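Local coordinates for NanU sialic acid binding protein (Bacteroides fragilis, PDB 4L7T) that binds sialic acid with high affinity as a SusD-family protein of the outer membrane, probably passing it to a partner transporter, NanO, at residues T236-I241 with A389-L394; Y199-W204 with N244-L249; Q179-I184 with T228-T233; S447-P452 with I456-M461. All blocks are in the same frame, centred on the assembly; numbering follows the deposited sequence. Where two conformers were deposited one is given.

Contact 1: residues T236-I241 with A389-L394; sequences TALQSI and ADCLLL
C391 SG meets L238 and I241 across two helices, 227-244 and 388-401, whose local axes come within 9.6 Å and run roughly antiparallel at 143°. All four residues that touch, L238, I241, C391 and L394, are buried, and no hydrogen bond passes between the segments.

The sulfur contacts form one group. C391 carries SG opposite its own backbone N (chi1 179°), which sends the sulfur out to the neighbouring helix. There SG lies 3.8 Å from I241 CG2, with CB and CD1 of the same isoleucine also close, and 3.6 Å from the carbonyl oxygen L238 O.

The second group is leucine on leucine. L238 CD1 rests 3.6 Å from L394 CB, at the root of that side chain, and is also near the L394 carbonyl carbon; the two side chains cross at about a right angle. CD2 of L238 reaches the same CB less closely, at 4.1 Å.

Polar bonds stay on the flanks. S240 OG donates to A237 O within its own turn (2.7 Å) and also bonds Y195 OH, while helix 206-223 covers I241 through Q210 and M211. This is helix-on-helix packing in the mainly helical SusD fold; with no polar bond across it, the interface is held by dispersion and by burial of one sulfur and three aliphatic side chains.

Contact 2: residues Y199-W204 with N244-L249; sequences YGRYYW and NANVSL
R201 reaches across from the loop after helix 173-191 and grips a single backbone oxygen, N246 O, with both terminal nitrogens of its guanidinium. The NH2 bond is 2.9 Å long with an N-H...O angle of 153°; the NH1 bond is 3.1 Å and more bent, at 140°. The oxygen lies in the guanidinium plane, and NH1 meets it nearly along the C=O axis. The side chain stays extended from CG to NE, spanning the gap between R201 CA and V247 CA (10.5 Å).

This grip is the tight part. NH1 has a second acceptor in I267 O, at the start of strand 267-271, and the R201 backbone bonds S270 of the same strand. The looser side belongs to N246, exposed to solvent: its amide plane stands 77° from the guanidinium, and ND2 comes 3.5 Å from R201 NH2, a near approach of two donor groups and not a hydrogen bond.

N246 is the centre of an inverse gamma turn just beyond helix 227-244. A cation that directs two N-H groups at one carbonyl oxygen would probably polarise that peptide, and the arginine ties two surface loops and a strand together.

Contact 3: residues Q179-I184 with T228-T233; sequences QIKEDI and TADYTT
K181 and D230 are the residues that meet here, and they do so through their charged ends. K181 NZ stands 3.9 Å from D230 OD2, a long salt bridge with no direct hydrogen bond. One water closes the gap: it accepts from K181 NZ at 2.8 Å and donates to D230 OD1 at 3.2 Å. The carboxylate thus faces the ammonium group with one oxygen directly and the other through water.

A shared partner stands beside the pair. S220 of helix 206-223 is hydrogen-bonded to both K181 NZ and D230 OD2, spanning the charges that the long ion pair leaves apart. Y217 of the same helix touches both side chains, as well as T233.

The three helices 173-191, 206-223 and 227-244 follow one another along the chain in the helical part of the SusD fold, whose family is related to TPR proteins. Here the first and third reach each other over the second, so K181 CA and D230 CA remain 11.4 Å apart.

Reach comes from the lysine, which is extended all the way beyond CG, and the two side chains cross at about a right angle. Further out, on the side of helix 121-146, D183 makes a salt bridge with R135 and accepts a weak hydrogen bond from Q179 NE2. On helix 227-244, Y231 and T232 touch L402, beyond the end of helix 388-401.

Contact 4: residues S447-P452 with I456-M461; sequences SGDEDP and ILKERM. With EDO (1,2-ethanediol), chain D.
K458 NZ turns back from helix 452-463 to the loop before it, where two oxygens take it up. The salt bridge is to D449 OD1, at 2.9 Å, with the ammonium above the carboxylate plane, 47° out of it. A hydrogen bond to the backbone oxygen S447 O, 3.0 Å from K458 NZ, adds a neutral acceptor. The lysine bends at chi3 (74°), which folds its end toward these oxygens, and it crosses D449 at about a right angle. D449 has a stronger partner outside, R414, whose NH1 forms a salt bridge with OD2, so the aspartate lies between two cations.

The start of the helix is capped and bonded in the usual way. G448 to D451 form a type I turn leading to the N-cap D451, whose side-chain OD2 accepts from E454 N, and P452 begins the first turn. Its carbonyl O receives the backbone I456 N at 3.0 Å, the regular helical bond.

The I456 side chain lies over the carbonyl that its own N-H uses, with CG1 3.4 Å from P452 O. Its apolar contacts are with A396 and A400 of helix 388-401, on which the I456 side chain also packs.

How the contacts relate
Contact 3 and contact 1 use successive parts of helix 227-244, with centres about 14 Å apart, and the second segment of contact 2, 244-249, starts where that helix ends. Contacts 1 and 2 touch through L249, which packs on A389 and L392; their centres lie about 13 Å apart and their segments alternate along the chain. Contact 4, about 18 Å from contact 1 between centres, follows later in sequence and joins it through the D390-R460 salt bridge. Contacts 3 and 4, whose centres are about 25 Å apart, do not touch. Contact 1 packs helix 227-244 on helix 388-401, which in turn meets helix 452-463 of contact 4 in this single-chain assembly.

Contact 1: residues T236-I241 with A389-L394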
loop_
_atom_site.group_PDB
_atom_site.type_symbol
_atom_site.label_atom_id
_atom_site.label_comp_id
_atom_site.label_asym_id
_atom_site.label_seq_id
_atom_site.Cartn_x
_atom_site.Cartn_y
_atom_site.Cartn_z
ATOM N N THR A 236 11.988 -2.649 18.082
ATOM C CA THR A 236 12.894 -1.531 18.414
ATOM C C THR A 236 12.834 -0.445 17.304
ATOM O O THR A 236 12.795 0.767 17.575
ATOM C CB THR A 236 14.308 -2.055 18.525
ATOM O OG1 THR A 236 14.319 -2.937 19.652
ATOM C CG2 THR A 236 15.377 -0.952 18.703
ATOM N N ALA A 237 12.711 -0.898 16.060
ATOM C CA ALA A 237 12.606 0.099 14.932
ATOM C C ALA A 237 11.317 0.915 15.040
ATOM O O ALA A 237 11.335 2.138 14.862
ATOM C CB ALA A 237 12.609 -0.697 13.528
ATOM N N LEU A 238 10.171 0.227 15.273
ATOM C CA LEU A 238 8.858 0.898 15.276
ATOM C C LEU A 238 8.837 1.808 16.498
ATOM O O LEU A 238 8.304 2.927 16.402
ATOM C CB LEU A 238 7.760 -0.160 15.265
ATOM C CG LEU A 238 7.872 -1.017 13.960
ATOM C CD1 LEU A 238 7.029 -2.353 14.099
ATOM C CD2 LEU A 238 7.298 -0.206 12.785
ATOM N N GLN A 239 9.446 1.370 17.604
ATOM C CA GLN A 239 9.482 2.185 18.837
ATOM C C GLN A 239 10.268 3.483 18.594
ATOM O O GLN A 239 9.937 4.529 19.188
ATOM C CB GLN A 239 10.104 1.408 20.042
ATOM C CG GLN A 239 9.051 0.469 20.591
ATOM C CD GLN A 239 9.601 -0.477 21.697
ATOM O OE1 GLN A 239 10.778 -0.800 21.730
ATOM N NE2 GLN A 239 8.732 -0.971 22.480
ATOM N N SER A 240 11.259 3.400 17.714
ATOM C CA SER A 240 12.118 4.580 17.387
ATOM C C SER A 240 11.291 5.639 16.610
ATOM O O SER A 240 11.616 6.799 16.688
ATOM C CB SER A 240 13.462 4.156 16.729
ATOM O OG SER A 240 13.229 4.058 15.336
ATOM N N ILE A 241 10.263 5.202 15.856
ATOM C CA ILE A 241 9.358 6.182 15.195
ATOM C C ILE A 241 8.452 6.854 16.199
ATOM O O ILE A 241 8.299 8.086 16.261
ATOM C CB ILE A 241 8.504 5.457 14.127
ATOM C CG1 ILE A 241 9.422 4.902 13.048
ATOM C CG2 ILE A 241 7.393 6.445 13.564
ATOM C CD1 ILE A 241 8.589 3.927 12.181
ATOM N N ALA A 389 -0.818 5.243 11.849
ATOM C CA ALA A 389 -1.587 4.078 12.322
ATOM C C ALA A 389 -0.909 2.734 11.938
ATOM O O ALA A 389 -1.033 1.762 12.687
ATOM C CB ALA A 389 -3.041 4.185 11.808
ATOM N N ASP A 390 -0.199 2.670 10.805
ATOM C CA ASP A 390 0.498 1.420 10.380
ATOM C C ASP A 390 1.671 1.149 11.343
ATOM O O ASP A 390 1.876 0.004 11.798
ATOM C CB ASP A 390 0.945 1.702 8.954
ATOM C CG ASP A 390 1.417 0.477 8.174
ATOM O OD1 ASP A 390 1.429 -0.664 8.699
ATOM O OD2 ASP A 390 1.833 0.670 6.977
ATOM N N CYS A 391 2.428 2.194 11.743
ATOM C CA CYS A 391 3.471 2.026 12.746
ATOM C C CYS A 391 2.874 1.365 14.014
ATOM O O CYS A 391 3.447 0.389 14.521
ATOM C CB CYS A 391 4.045 3.426 13.120
ATOM S SG CYS A 391 5.319 3.348 14.379
ATOM N N LEU A 392 1.741 1.931 14.494
ATOM C CA LEU A 392 1.140 1.452 15.724
ATOM C C LEU A 392 0.704 -0.027 15.584
ATOM O O LEU A 392 0.916 -0.804 16.567
ATOM C CB LEU A 392 -0.049 2.298 16.161
ATOM C CG LEU A 392 0.334 3.760 16.566
ATOM C CD1 LEU A 392 -0.954 4.572 16.807
ATOM C CD2 LEU A 392 1.334 3.783 17.786
ATOM N N LEU A 393 0.102 -0.411 14.461
ATOM C CA LEU A 393 -0.412 -1.760 14.295
ATOM C C LEU A 393 0.715 -2.751 14.008
ATOM O O LEU A 393 0.613 -3.934 14.466
ATOM C CB LEU A 393 -1.561 -1.818 13.252
ATOM C CG LEU A 393 -2.772 -1.065 13.737
ATOM C CD1 LEU A 393 -3.835 -1.096 12.669
ATOM C CD2 LEU A 393 -3.367 -1.613 15.081
ATOM N N LEU A 394 1.777 -2.329 13.293
ATOM C CA LEU A 394 2.935 -3.184 13.232
ATOM C C LEU A 394 3.548 -3.413 14.586
ATOM O O LEU A 394 4.068 -4.498 14.810
ATOM C CB LEU A 394 4.001 -2.611 12.253
ATOM C CG LEU A 394 3.630 -2.609 10.747
ATOM C CD1 LEU A 394 4.644 -1.778 9.934
ATOM C CD2 LEU A 394 3.424 -4.017 10.104
#

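Contact 2: residues Y199-W204 with N244-L249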
loop_
_atom_site.group_PDB
_atom_site.type_symbol
_atom_site.label_atom_id
_atom_site.label_comp_id
_atom_site.label_asym_id
_atom_site.label_seq_id
_atom_site.Cartn_x
_atom_site.Cartn_y
_atom_site.Cartn_z
ATOM N N TYR A 199 12.837 16.735 3.199
ATOM C CA TYR A 199 12.204 17.158 1.967
ATOM C C TYR A 199 10.680 17.019 2.038
ATOM O O TYR A 199 9.977 17.114 1.005
ATOM C CB TYR A 199 12.783 16.414 0.753
ATOM C CG TYR A 199 14.251 16.686 0.578
ATOM C CD1 TYR A 199 14.707 18.001 0.433
ATOM C CD2 TYR A 199 15.209 15.669 0.632
ATOM C CE1 TYR A 199 16.129 18.225 0.292
ATOM C CE2 TYR A 199 16.605 15.884 0.487
ATOM C CZ TYR A 199 17.052 17.165 0.374
ATOM O OH TYR A 199 18.401 17.376 0.214
ATOM N N GLY A 200 10.159 16.733 3.226
ATOM C CA GLY A 200 8.732 16.595 3.364
ATOM C C GLY A 200 8.313 15.094 3.355
ATOM O O GLY A 200 9.127 14.231 3.198
ATOM N N ARG A 201 7.038 14.871 3.639
ATOM C CA ARG A 201 6.512 13.479 3.833
ATOM C C ARG A 201 6.252 12.742 2.508
ATOM O O ARG A 201 5.876 11.571 2.556
ATOM C CB ARG A 201 5.276 13.490 4.717
ATOM C CG ARG A 201 5.583 14.038 6.210
ATOM C CD ARG A 201 4.320 14.592 6.901
ATOM N NE ARG A 201 4.751 15.332 8.110
ATOM C CZ ARG A 201 4.901 14.811 9.337
ATOM N NH1 ARG A 201 4.654 13.500 9.587
ATOM N NH2 ARG A 201 5.294 15.614 10.364
ATOM N N TYR A 202 6.513 13.438 1.376
ATOM C CA TYR A 202 6.463 12.770 0.085
ATOM C C TYR A 202 7.834 12.449 -0.466
ATOM O O TYR A 202 7.920 12.063 -1.650
ATOM C CB TYR A 202 5.832 13.704 -0.936
ATOM C CG TYR A 202 4.540 14.346 -0.682
ATOM C CD1 TYR A 202 3.356 13.618 -0.784
ATOM C CD2 TYR A 202 4.462 15.723 -0.464
ATOM C CE1 TYR A 202 2.133 14.222 -0.636
ATOM C CE2 TYR A 202 3.219 16.347 -0.321
ATOM C CZ TYR A 202 2.065 15.581 -0.418
ATOM O OH TYR A 202 0.826 16.120 -0.267
ATOM N N TYR A 203 8.883 12.474 0.377
ATOM C CA TYR A 203 10.224 12.019 0.100
ATOM C C TYR A 203 10.630 11.047 1.152
ATOM O O TYR A 203 10.195 11.187 2.342
ATOM C CB TYR A 203 11.260 13.215 0.044
ATOM C CG TYR A 203 11.057 13.984 -1.273
ATOM C CD1 TYR A 203 11.831 13.682 -2.368
ATOM C CD2 TYR A 203 10.043 14.898 -1.387
ATOM C CE1 TYR A 203 11.617 14.321 -3.594
ATOM C CE2 TYR A 203 9.793 15.546 -2.648
ATOM C CZ TYR A 203 10.574 15.207 -3.715
ATOM O OH TYR A 203 10.389 15.851 -4.937
ATOM N N TRP A 204 11.529 10.132 0.799
ATOM C CA TRP A 204 11.954 9.140 1.757
ATOM C C TRP A 204 12.721 9.784 2.944
ATOM O O TRP A 204 13.358 10.842 2.794
ATOM C CB TRP A 204 12.796 8.066 1.032
ATOM C CG TRP A 204 12.899 6.789 1.809
ATOM C CD1 TRP A 204 13.810 6.480 2.736
ATOM C CD2 TRP A 204 11.975 5.676 1.732
ATOM N NE1 TRP A 204 13.577 5.155 3.234
ATOM C CE2 TRP A 204 12.481 4.657 2.591
ATOM C CE3 TRP A 204 10.849 5.415 0.954
ATOM C CZ2 TRP A 204 11.823 3.402 2.775
ATOM C CZ3 TRP A 204 10.181 4.141 1.132
ATOM C CH2 TRP A 204 10.670 3.188 2.037
ATOM N N ASN A 244 10.970 9.242 18.165
ATOM C CA ASN A 244 11.778 10.341 17.514
ATOM C C ASN A 244 11.178 11.096 16.347
ATOM O O ASN A 244 11.756 12.153 15.911
ATOM C CB ASN A 244 13.121 9.807 17.044
ATOM C CG ASN A 244 13.934 9.146 18.192
ATOM O OD1 ASN A 244 14.738 8.267 17.916
ATOM N ND2 ASN A 244 13.629 9.476 19.464
ATOM N N ALA A 245 10.121 10.553 15.762
ATOM C CA ALA A 245 9.582 11.203 14.573
ATOM C C ALA A 245 8.410 12.104 14.899
ATOM O O ALA A 245 7.595 11.805 15.820
ATOM C CB ALA A 245 9.114 10.130 13.554
ATOM N N ASN A 246 8.241 13.182 14.095
ATOM C CA ASN A 246 7.074 14.034 14.355
ATOM C C ASN A 246 5.795 13.475 13.683
ATOM O O ASN A 246 5.505 13.764 12.536
ATOM C CB ASN A 246 7.287 15.455 13.814
ATOM C CG ASN A 246 6.064 16.316 14.075
ATOM O OD1 ASN A 246 5.215 15.951 14.897
ATOM N ND2 ASN A 246 5.947 17.398 13.356
ATOM N N VAL A 247 5.099 12.609 14.403
ATOM C CA VAL A 247 3.935 11.912 13.887
ATOM C C VAL A 247 2.839 11.872 14.913
ATOM O O VAL A 247 3.134 11.881 16.122
ATOM C CB VAL A 247 4.287 10.421 13.539
ATOM C CG1 VAL A 247 5.123 10.367 12.159
ATOM C CG2 VAL A 247 4.977 9.645 14.707
ATOM N N SER A 248 1.596 11.873 14.462
ATOM C CA SER A 248 0.456 11.873 15.334
ATOM C C SER A 248 -0.724 11.324 14.541
ATOM O O SER A 248 -0.783 11.557 13.310
ATOM C CB SER A 248 0.165 13.343 15.692
ATOM O OG SER A 248 -0.876 13.385 16.622
ATOM N N LEU A 249 -1.644 10.642 15.206
ATOM C CA LEU A 249 -2.939 10.378 14.550
ATOM C C LEU A 249 -3.803 11.614 14.299
ATOM O O LEU A 249 -4.051 12.400 15.235
ATOM C CB LEU A 249 -3.735 9.307 15.302
ATOM C CG LEU A 249 -3.035 7.965 15.466
ATOM C CD1 LEU A 249 -3.966 7.104 16.307
ATOM C CD2 LEU A 249 -2.786 7.281 14.101
#

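Contact 3: residues Q179-I184 with T228-T233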
loop_
_atom_site.group_PDB
_atom_site.type_symbol
_atom_site.label_atom_id
_atom_site.label_comp_id
_atom_site.label_asym_id
_atom_site.label_seq_id
_atom_site.Cartn_x
_atom_site.Cartn_y
_atom_site.Cartn_z
ATOM N N GLN A 179 20.369 -8.770 1.039
ATOM C CA GLN A 179 20.667 -7.514 0.390
ATOM C C GLN A 179 19.729 -6.448 0.953
ATOM O O GLN A 179 20.169 -5.293 1.103
ATOM C CB GLN A 179 20.480 -7.578 -1.119
ATOM C CG GLN A 179 20.767 -6.277 -1.840
ATOM C CD GLN A 179 22.244 -5.908 -1.654
ATOM O OE1 GLN A 179 23.110 -6.777 -1.713
ATOM N NE2 GLN A 179 22.504 -4.657 -1.306
ATOM N N ILE A 180 18.465 -6.814 1.244
ATOM C CA ILE A 180 17.484 -5.777 1.678
ATOM C C ILE A 180 17.953 -5.267 3.039
ATOM O O ILE A 180 17.970 -4.037 3.280
ATOM C CB ILE A 180 16.060 -6.404 1.805
ATOM C CG1 ILE A 180 15.429 -6.605 0.407
ATOM C CG2 ILE A 180 15.069 -5.536 2.690
ATOM C CD1 ILE A 180 14.186 -7.705 0.480
ATOM N N LYS A 181 18.344 -6.191 3.908
ATOM C CA LYS A 181 18.856 -5.873 5.251
ATOM C C LYS A 181 20.144 -5.059 5.181
ATOM O O LYS A 181 20.261 -4.095 5.973
ATOM C CB LYS A 181 19.054 -7.087 6.126
ATOM C CG LYS A 181 17.691 -7.676 6.605
ATOM C CD LYS A 181 18.009 -8.927 7.390
ATOM C CE LYS A 181 16.776 -9.662 7.875
ATOM N NZ LYS A 181 17.108 -10.983 8.522
ATOM N N GLU A 182 21.065 -5.408 4.262
ATOM C CA GLU A 182 22.247 -4.532 4.035
ATOM C C GLU A 182 21.895 -3.107 3.579
ATOM O O GLU A 182 22.553 -2.109 4.004
ATOM C CB GLU A 182 23.236 -5.149 3.040
ATOM C CG GLU A 182 23.817 -6.445 3.526
ATOM C CD GLU A 182 24.970 -6.960 2.606
ATOM O OE1 GLU A 182 25.497 -6.187 1.761
ATOM O OE2 GLU A 182 25.357 -8.136 2.773
ATOM N N ASP A 183 20.906 -2.965 2.687
ATOM C CA ASP A 183 20.499 -1.670 2.243
ATOM C C ASP A 183 19.815 -0.876 3.384
ATOM O O ASP A 183 19.946 0.341 3.443
ATOM C CB ASP A 183 19.544 -1.773 1.027
ATOM C CG ASP A 183 20.293 -2.032 -0.278
ATOM O OD1 ASP A 183 21.561 -1.805 -0.314
ATOM O OD2 ASP A 183 19.635 -2.460 -1.290
ATOM N N ILE A 184 19.054 -1.590 4.244
ATOM C CA ILE A 184 18.419 -0.898 5.428
ATOM C C ILE A 184 19.547 -0.320 6.322
ATOM O O ILE A 184 19.500 0.845 6.737
ATOM C CB ILE A 184 17.399 -1.796 6.188
ATOM C CG1 ILE A 184 16.188 -2.003 5.297
ATOM C CG2 ILE A 184 17.173 -1.189 7.612
ATOM C CD1 ILE A 184 15.251 -3.089 5.862
ATOM N N THR A 228 12.261 -14.837 17.368
ATOM C CA THR A 228 12.240 -13.800 18.408
ATOM C C THR A 228 13.237 -12.661 18.150
ATOM O O THR A 228 12.890 -11.481 18.376
ATOM C CB THR A 228 12.515 -14.458 19.827
ATOM O OG1 THR A 228 11.517 -15.432 20.085
ATOM C CG2 THR A 228 12.547 -13.418 20.956
ATOM N N ALA A 229 14.462 -12.990 17.740
ATOM C CA ALA A 229 15.516 -11.977 17.605
ATOM C C ALA A 229 15.059 -10.954 16.565
ATOM O O ALA A 229 15.256 -9.742 16.725
ATOM C CB ALA A 229 16.904 -12.614 17.195
ATOM N N ASP A 230 14.467 -11.449 15.475
ATOM C CA ASP A 230 13.998 -10.522 14.436
ATOM C C ASP A 230 12.775 -9.716 14.857
ATOM O O ASP A 230 12.683 -8.537 14.483
ATOM C CB ASP A 230 13.702 -11.318 13.186
ATOM C CG ASP A 230 14.963 -11.686 12.441
ATOM O OD1 ASP A 230 16.064 -11.223 12.840
ATOM O OD2 ASP A 230 14.852 -12.409 11.413
ATOM N N TYR A 231 11.828 -10.338 15.556
ATOM C CA TYR A 231 10.670 -9.598 16.103
ATOM C C TYR A 231 11.113 -8.470 17.053
ATOM O O TYR A 231 10.523 -7.408 17.064
ATOM C CB TYR A 231 9.737 -10.551 16.881
ATOM C CG TYR A 231 9.160 -11.668 16.039
ATOM C CD1 TYR A 231 8.893 -11.491 14.676
ATOM C CD2 TYR A 231 8.843 -12.902 16.636
ATOM C CE1 TYR A 231 8.314 -12.555 13.905
ATOM C CE2 TYR A 231 8.307 -13.974 15.872
ATOM C CZ TYR A 231 8.071 -13.782 14.528
ATOM O OH TYR A 231 7.508 -14.816 13.816
ATOM N N THR A 232 12.159 -8.715 17.856
ATOM C CA THR A 232 12.745 -7.674 18.719
ATOM C C THR A 232 13.335 -6.523 17.869
ATOM O O THR A 232 13.060 -5.326 18.167
ATOM C CB THR A 232 13.802 -8.285 19.683
ATOM O OG1 THR A 232 13.099 -9.223 20.512
ATOM C CG2 THR A 232 14.424 -7.213 20.602
ATOM N N THR A 233 14.112 -6.861 16.829
ATOM C CA THR A 233 14.634 -5.818 15.922
ATOM C C THR A 233 13.466 -4.961 15.374
ATOM O O THR A 233 13.537 -3.707 15.232
ATOM C CB THR A 233 15.492 -6.441 14.809
ATOM O OG1 THR A 233 16.606 -7.160 15.418
ATOM C CG2 THR A 233 15.997 -5.389 13.864
HETATM O O HOH W 1 18.544 -11.013 10.907
#

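Contact 4: residues S447-P452 with I456-M461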
loop_
_atom_site.group_PDB
_atom_site.type_symbol
_atom_site.label_atom_id
_atom_site.label_comp_id
_atom_site.label_asym_id
_atom_site.label_seq_id
_atom_site.Cartn_x
_atom_site.Cartn_y
_atom_site.Cartn_z
ATOM N N SER A 447 -12.491 -12.071 12.752
ATOM C CA SER A 447 -13.012 -12.782 13.926
ATOM C C SER A 447 -12.801 -11.978 15.171
ATOM O O SER A 447 -12.345 -10.825 15.115
ATOM C CB SER A 447 -12.486 -14.231 13.992
ATOM O OG SER A 447 -11.110 -14.316 13.983
ATOM N N GLY A 448 -13.202 -12.529 16.311
ATOM C CA GLY A 448 -13.181 -11.742 17.534
ATOM C C GLY A 448 -11.788 -11.519 18.131
ATOM O O GLY A 448 -10.763 -12.128 17.739
ATOM N N ASP A 449 -11.769 -10.616 19.131
ATOM C CA ASP A 449 -10.530 -10.271 19.819
ATOM C C ASP A 449 -9.881 -11.377 20.657
ATOM O O ASP A 449 -8.745 -11.175 21.135
ATOM C CB ASP A 449 -10.715 -9.036 20.762
ATOM C CG ASP A 449 -10.832 -7.695 20.038
ATOM O OD1 ASP A 449 -10.676 -7.587 18.799
ATOM O OD2 ASP A 449 -11.149 -6.700 20.735
ATOM N N GLU A 450 -10.507 -12.575 20.803
ATOM C CA GLU A 450 -9.920 -13.602 21.626
ATOM C C GLU A 450 -8.616 -14.080 21.141
ATOM O O GLU A 450 -7.894 -14.740 21.879
ATOM C CB GLU A 450 -10.771 -14.879 21.743
ATOM C CG GLU A 450 -12.245 -14.755 21.531
ATOM C CD GLU A 450 -12.644 -14.489 20.084
ATOM O OE1 GLU A 450 -12.506 -15.346 19.140
ATOM O OE2 GLU A 450 -13.185 -13.427 19.936
ATOM N N ASP A 451 -8.229 -13.773 19.890
ATOM C CA ASP A 451 -6.923 -14.171 19.466
ATOM C C ASP A 451 -6.183 -12.876 19.050
ATOM O O ASP A 451 -6.743 -12.135 18.256
ATOM C CB ASP A 451 -6.952 -15.106 18.252
ATOM C CG ASP A 451 -5.566 -15.473 17.815
ATOM O OD1 ASP A 451 -4.842 -16.260 18.469
ATOM O OD2 ASP A 451 -5.068 -14.900 16.772
ATOM N N PRO A 452 -5.004 -12.598 19.634
ATOM C CA PRO A 452 -4.301 -11.294 19.369
ATOM C C PRO A 452 -4.002 -11.076 17.878
ATOM O O PRO A 452 -4.299 -9.982 17.357
ATOM C CB PRO A 452 -3.017 -11.409 20.180
ATOM C CG PRO A 452 -3.425 -12.232 21.378
ATOM C CD PRO A 452 -4.466 -13.254 20.845
ATOM N N ILE A 456 -5.547 -8.048 15.443
ATOM C CA ILE A 456 -4.644 -7.147 14.676
ATOM C C ILE A 456 -4.939 -7.282 13.171
ATOM O O ILE A 456 -4.967 -6.267 12.474
ATOM C CB ILE A 456 -3.186 -7.417 14.980
ATOM C CG1 ILE A 456 -2.923 -7.029 16.455
ATOM C CG2 ILE A 456 -2.203 -6.568 14.042
ATOM C CD1 ILE A 456 -1.603 -7.544 17.062
ATOM N N LEU A 457 -5.103 -8.501 12.652
ATOM C CA LEU A 457 -5.549 -8.599 11.224
ATOM C C LEU A 457 -6.834 -7.796 10.977
ATOM O O LEU A 457 -7.019 -7.101 9.974
ATOM C CB LEU A 457 -5.780 -10.076 10.751
ATOM C CG LEU A 457 -4.592 -10.917 10.455
ATOM C CD1 LEU A 457 -5.045 -12.340 10.157
ATOM C CD2 LEU A 457 -3.900 -10.312 9.192
ATOM N N LYS A 458 -7.790 -7.953 11.900
ATOM C CA LYS A 458 -9.077 -7.292 11.827
ATOM C C LYS A 458 -8.873 -5.775 11.855
ATOM O O LYS A 458 -9.484 -5.063 11.074
ATOM C CB LYS A 458 -9.995 -7.792 12.998
ATOM C CG LYS A 458 -11.233 -6.909 13.064
ATOM C CD LYS A 458 -12.235 -7.516 14.160
ATOM C CE LYS A 458 -11.722 -7.239 15.596
ATOM N NZ LYS A 458 -12.429 -8.151 16.516
ATOM N N GLU A 459 -7.993 -5.294 12.736
ATOM C CA GLU A 459 -7.821 -3.869 12.883
ATOM C C GLU A 459 -7.164 -3.306 11.591
ATOM O O GLU A 459 -7.535 -2.223 11.118
ATOM C CB GLU A 459 -6.928 -3.524 14.072
ATOM C CG GLU A 459 -7.153 -1.999 14.470
ATOM C CD GLU A 459 -8.573 -1.704 14.886
ATOM O OE1 GLU A 459 -9.221 -2.635 15.501
ATOM O OE2 GLU A 459 -9.053 -0.589 14.717
ATOM N N ARG A 460 -6.247 -4.066 11.021
ATOM C CA ARG A 460 -5.591 -3.639 9.756
ATOM C C ARG A 460 -6.558 -3.668 8.598
ATOM O O ARG A 460 -6.425 -2.870 7.702
ATOM C CB ARG A 460 -4.348 -4.495 9.523
ATOM C CG ARG A 460 -3.206 -4.237 10.552
ATOM C CD ARG A 460 -1.884 -4.965 10.196
ATOM N NE ARG A 460 -1.272 -4.530 8.914
ATOM C CZ ARG A 460 -0.447 -3.471 8.792
ATOM N NH1 ARG A 460 -0.095 -2.768 9.862
ATOM N NH2 ARG A 460 0.140 -3.153 7.611
ATOM N N MET A 461 -7.512 -4.597 8.618
ATOM C CA MET A 461 -8.481 -4.638 7.531
ATOM C C MET A 461 -9.407 -3.414 7.590
ATOM O O MET A 461 -9.730 -2.831 6.547
ATOM C CB MET A 461 -9.318 -5.904 7.555
ATOM C CG MET A 461 -9.998 -6.062 6.256
ATOM S SD MET A 461 -11.052 -7.501 6.437
ATOM C CE MET A 461 -11.353 -8.022 4.790
HETATM C C1 EDO D . -6.892 -4.059 4.264
HETATM O O1 EDO D . -8.365 -3.792 4.368
HETATM C C2 EDO D . -5.767 -4.084 5.335
HETATM O O2 EDO D . -5.061 -5.272 5.904
#